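Long-range contact in UDP-glucose 4-epimerase (PDB 7K3P), which probably interconverts UDP-glucose and UDP-galactose, and their N-acetylated counterparts, by inverting the configuration at C4 of the sugar with the help of bound NAD: residues N268-G273 and R318-W323. The protein carries 2 engineered substitutions. Sequence-based numbering, arbitrary orientation.
Sequences NVFNVG and RNLTSW
Gly273 O is linked to Arg318 through a water, which donates to it over 2.6 Å and accepts from Arg318 NH1; the rim of the Trp323 indole also comes up beside this oxygen, CZ3 lying 3.4 Å from Gly273 O. The oxygen sits in the indole plane, facing the C-H edge of the six-membered ring. Val272 takes one face of that same ring. Its CG1 is anti to the backbone N (chi1 -172°) and forms a CH-pi contact 3.9 Å from the ring centroid, 22° off the normal. On the five-membered ring, Trp323 NE1 is hydrogen-bonded to Ser253 OG of helix 248-261. Strand 268-271 is an edge strand, within this chain, of the Rossmann-type parallel sheet, hydrogen-bonded to strand 184-189; the end of helix 315-320 and the loop after it pack against this edge strand. Phe270 reaches across to that helix end, its CZ 3.7 Å from Thr321 CG2 and its CE1 3.9 Å from Leu320 CB; the methyl and the methylene both approach the ring obliquely, the methyl making an off-centre CH-pi contact. Tyr261 packs edge-to-face with the same phenyl. As the chain leaves the helix, Thr321 OG1 accepts a nearly straight bond from Trp323 N (3.0 Å, 165°), closing an ST turn, while its hydroxyl donates to Ile317 O. Leu320 CD2 also packs against the amide ND2 of Asn268, which is held by Tyr261 OH, as OD1 is by Lys316 NZ.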
# COMPACT_ATOMS: atom_id res chain seq x y z
N ASN A 268 17.61 6.98 2.44
CA ASN A 268 17.92 6.80 1.02
C ASN A 268 17.46 5.46 0.48
O ASN A 268 17.12 4.55 1.26
CB ASN A 268 19.43 6.96 0.79
CG ASN A 268 19.74 7.79 -0.45
OD1 ASN A 268 18.95 7.84 -1.39
ND2 ASN A 268 20.89 8.46 -0.44
N VAL A 269 17.47 5.33 -0.84
CA VAL A 269 17.18 4.05 -1.49
C VAL A 269 18.34 3.70 -2.43
O VAL A 269 18.87 4.58 -3.12
CB VAL A 269 15.82 4.10 -2.23
CG1 VAL A 269 15.73 5.36 -3.09
CG2 VAL A 269 15.59 2.84 -3.06
N PHE A 270 18.76 2.44 -2.43
CA PHE A 270 19.88 2.01 -3.25
C PHE A 270 19.52 0.75 -4.00
O PHE A 270 18.97 -0.20 -3.42
CB PHE A 270 21.10 1.63 -2.38
CG PHE A 270 21.74 2.79 -1.66
CD1 PHE A 270 22.41 3.78 -2.36
CD2 PHE A 270 21.69 2.85 -0.27
CE1 PHE A 270 23.01 4.84 -1.69
CE2 PHE A 270 22.28 3.92 0.42
CZ PHE A 270 22.95 4.92 -0.30
N ASN A 271 19.88 0.71 -5.29
CA ASN A 271 19.99 -0.57 -5.96
C ASN A 271 21.22 -1.27 -5.41
O ASN A 271 22.25 -0.62 -5.17
CB ASN A 271 20.19 -0.37 -7.47
CG ASN A 271 18.94 0.11 -8.17
OD1 ASN A 271 17.81 -0.23 -7.77
ND2 ASN A 271 19.12 0.89 -9.25
N VAL A 272 21.15 -2.58 -5.26
CA VAL A 272 22.35 -3.36 -4.97
C VAL A 272 22.62 -4.27 -6.15
O VAL A 272 21.79 -5.12 -6.49
CB VAL A 272 22.19 -4.22 -3.71
CG1 VAL A 272 23.53 -4.86 -3.35
CG2 VAL A 272 21.67 -3.37 -2.54
N GLY A 273 23.80 -4.11 -6.77
CA GLY A 273 24.16 -4.94 -7.91
C GLY A 273 25.61 -4.72 -8.32
O GLY A 273 26.26 -3.78 -7.84
N ARG A 318 27.76 2.50 -4.80
CA ARG A 318 29.22 2.57 -4.82
C ARG A 318 29.67 3.96 -4.37
O ARG A 318 30.60 4.11 -3.56
CB ARG A 318 29.76 2.28 -6.24
CG ARG A 318 29.77 0.78 -6.62
CD ARG A 318 30.65 0.52 -7.87
NE ARG A 318 30.36 1.51 -8.91
CZ ARG A 318 29.48 1.34 -9.89
NH1 ARG A 318 28.78 0.21 -9.98
NH2 ARG A 318 29.29 2.31 -10.77
N ASN A 319 28.99 4.98 -4.90
CA ASN A 319 29.31 6.36 -4.59
C ASN A 319 29.11 6.77 -3.12
O ASN A 319 29.95 7.47 -2.54
CB ASN A 319 28.50 7.27 -5.52
CG ASN A 319 28.81 8.74 -5.32
OD1 ASN A 319 27.91 9.59 -5.34
ND2 ASN A 319 30.10 9.06 -5.12
N LEU A 320 28.01 6.32 -2.50
CA LEU A 320 27.61 6.82 -1.18
C LEU A 320 27.94 5.92 0.02
O LEU A 320 27.83 6.34 1.17
CB LEU A 320 26.12 7.16 -1.19
CG LEU A 320 25.72 8.58 -1.61
CD1 LEU A 320 26.63 9.09 -2.69
CD2 LEU A 320 24.25 8.63 -2.07
N THR A 321 28.37 4.69 -0.24
CA THR A 321 28.65 3.76 0.84
C THR A 321 29.99 3.04 0.66
O THR A 321 30.67 3.19 -0.34
CB THR A 321 27.53 2.70 0.96
OG1 THR A 321 27.82 1.59 0.09
CG2 THR A 321 26.19 3.31 0.60
N SER A 322 30.32 2.23 1.65
CA SER A 322 31.58 1.50 1.65
C SER A 322 31.38 0.09 1.09
O SER A 322 32.27 -0.75 1.21
CB SER A 322 32.08 1.37 3.09
OG SER A 322 31.18 0.56 3.84
N TRP A 323 30.21 -0.18 0.50
CA TRP A 323 29.94 -1.53 0.02
C TRP A 323 30.88 -1.93 -1.12
O TRP A 323 30.99 -1.22 -2.12
CB TRP A 323 28.48 -1.69 -0.44
CG TRP A 323 28.19 -3.08 -0.90
CD1 TRP A 323 28.25 -4.22 -0.14
CD2 TRP A 323 27.79 -3.49 -2.20
NE1 TRP A 323 27.94 -5.31 -0.90
CE2 TRP A 323 27.64 -4.89 -2.19
CE3 TRP A 323 27.57 -2.81 -3.42
CZ2 TRP A 323 27.25 -5.63 -3.30
CZ3 TRP A 323 27.19 -3.54 -4.54
CH2 TRP A 323 27.03 -4.94 -4.47
O HOH W 1 28.39 -2.25 -8.07